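Local structure of homoserine dehydrogenase (3ING) at residues Y157-P161 against S162-R166. The protein probably catalyses the NADP-dependent interconversion of aspartate semialdehyde and homoserine, a step on the way to threonine and methionine. Residues are numbered along the deposited sequence; the frame is centred on the assembly and turned at random.
With EDO (1,2-ethanediol), chain I.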
loop_
_atom_site.group_PDB
_atom_site.type_symbol
_atom_site.label_atom_id
_atom_site.label_comp_id
_atom_site.label_asym_id
_atom_site.label_seq_id
_atom_site.Cartn_x
_atom_site.Cartn_y
_atom_site.Cartn_z
ATOM N N TYR A 157 -4.360 0.533 5.647
ATOM C CA TYR A 157 -5.461 0.168 4.753
ATOM C C TYR A 157 -5.280 -1.042 3.853
ATOM O O TYR A 157 -6.220 -1.389 3.131
ATOM C CB TYR A 157 -5.781 1.382 3.853
ATOM C CG TYR A 157 -6.087 2.618 4.649
ATOM C CD1 TYR A 157 -7.278 2.720 5.368
ATOM C CD2 TYR A 157 -5.173 3.653 4.752
ATOM C CE1 TYR A 157 -7.538 3.821 6.132
ATOM C CE2 TYR A 157 -5.433 4.747 5.519
ATOM C CZ TYR A 157 -6.628 4.841 6.182
ATOM O OH TYR A 157 -6.923 5.952 6.962
ATOM N N SER A 158 -4.095 -1.655 3.855
ATOM C CA SER A 158 -3.813 -2.791 2.973
ATOM C C SER A 158 -3.677 -4.136 3.686
ATOM O O SER A 158 -3.853 -5.168 3.054
ATOM C CB SER A 158 -2.536 -2.546 2.177
ATOM O OG SER A 158 -2.687 -1.515 1.206
ATOM N N ILE A 159 -3.371 -4.144 4.980
ATOM C CA ILE A 159 -3.213 -5.405 5.742
ATOM C C ILE A 159 -3.993 -5.404 7.064
ATOM O O ILE A 159 -3.535 -5.874 8.100
ATOM C CB ILE A 159 -1.721 -5.716 5.989
ATOM C CG1 ILE A 159 -1.052 -4.581 6.800
ATOM C CG2 ILE A 159 -1.015 -5.876 4.705
ATOM C CD1 ILE A 159 0.357 -4.917 7.274
ATOM N N LEU A 160 -5.216 -4.896 7.009
ATOM C CA LEU A 160 -6.089 -4.823 8.190
ATOM C C LEU A 160 -6.289 -6.141 8.963
ATOM O O LEU A 160 -6.351 -6.130 10.181
ATOM C CB LEU A 160 -7.462 -4.225 7.810
ATOM C CG LEU A 160 -7.478 -2.719 7.540
ATOM C CD1 LEU A 160 -8.719 -2.346 6.789
ATOM C CD2 LEU A 160 -7.376 -1.960 8.917
ATOM N N PRO A 161 -6.389 -7.282 8.277
ATOM C CA PRO A 161 -6.603 -8.505 9.035
ATOM C C PRO A 161 -5.412 -9.019 9.851
ATOM O O PRO A 161 -5.587 -9.902 10.683
ATOM C CB PRO A 161 -6.897 -9.540 7.952
ATOM C CG PRO A 161 -7.003 -8.813 6.711
ATOM C CD PRO A 161 -6.337 -7.530 6.839
ATOM N N SER A 162 -4.223 -8.491 9.613
ATOM C CA SER A 162 -3.009 -9.086 10.165
ATOM C C SER A 162 -2.453 -8.491 11.434
ATOM O O SER A 162 -2.552 -7.273 11.678
ATOM C CB SER A 162 -1.868 -8.906 9.157
ATOM O OG SER A 162 -1.967 -9.811 8.066
ATOM N N LYS A 163 -1.777 -9.347 12.186
ATOM C CA LYS A 163 -0.760 -8.873 13.112
ATOM C C LYS A 163 0.579 -8.794 12.331
ATOM O O LYS A 163 0.910 -9.685 11.565
ATOM C CB LYS A 163 -0.609 -9.827 14.273
ATOM C CG LYS A 163 -1.809 -9.871 15.199
ATOM C CD LYS A 163 -1.602 -10.857 16.361
ATOM C CE LYS A 163 -2.707 -10.725 17.423
ATOM N NZ LYS A 163 -2.749 -11.858 18.433
ATOM N N VAL A 164 1.312 -7.710 12.507
ATOM C CA VAL A 164 2.651 -7.546 11.951
ATOM C C VAL A 164 3.621 -8.139 12.935
ATOM O O VAL A 164 3.649 -7.766 14.138
ATOM C CB VAL A 164 3.060 -6.077 11.715
ATOM C CG1 VAL A 164 4.530 -6.002 11.293
ATOM C CG2 VAL A 164 2.176 -5.434 10.664
ATOM N N LYS A 165 4.390 -9.091 12.453
ATOM C CA LYS A 165 5.384 -9.786 13.289
ATOM C C LYS A 165 6.723 -9.054 13.233
ATOM O O LYS A 165 7.415 -8.925 14.242
ATOM C CB LYS A 165 5.575 -11.215 12.823
ATOM C CG LYS A 165 4.261 -12.055 12.566
ATOM C CD LYS A 165 3.340 -12.295 13.789
ATOM N N ARG A 166 7.087 -8.554 12.056
ATOM C CA ARG A 166 8.353 -7.836 11.914
ATOM C C ARG A 166 8.405 -6.884 10.753
ATOM O O ARG A 166 7.808 -7.133 9.718
ATOM C CB ARG A 166 9.458 -8.854 11.686
ATOM C CG ARG A 166 10.862 -8.265 11.695
ATOM C CD ARG A 166 11.973 -9.353 11.797
ATOM N NE ARG A 166 12.174 -10.047 10.537
HETATM C C1 EDO I . 0.350 -5.853 15.395
HETATM O O1 EDO I . 1.619 -6.346 15.902
HETATM C C2 EDO I . 0.426 -5.160 14.027
HETATM O O2 EDO I . 0.280 -3.693 14.017
#
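Ser-162 N donates a hydrogen bond to Ile-159 O, 3.1 Å away and nearly straight at the hydrogen (165°). This bond closes a type I beta turn with Leu-160 and Pro-161 at its corners. Ser-162 CB rests 3.6 Å from Ile-159 O. Ser-162 OG stands beside its own backbone N (chi1 -76°) and is hydrogen-bonded to Asn-294 ND2 and Ser-293 N in the loop after strand 286-291. The packed part is Ile-159, which is buried against Ile-289 and Thr-291 of strand 286-291. Its CG1 lies between the backbone N and the carbonyl carbon (chi1 60°), and the extended branch carries CD1 to 3.9 Å from Val-164 CG2. The two side chains meet by their methyl ends, at about a right angle. Beside this contact an ethanediol, probably from the crystallisation liquor, lies against Val-164 CB. Its O1 gives a hydrogen bond to Val-164 O (3.0 Å), and the diol is also hydrogen-bonded to Ile-225 O. The looser side is at Lys-163, which is exposed. Its side chain starts out away from the turn, and it packs on Arg-29 of the second subunit. The whole piece is a helix-to-strand connection: a type I turn leads from helix 152-157 into strand 164-170, the central strand of the five-stranded antiparallel sheet.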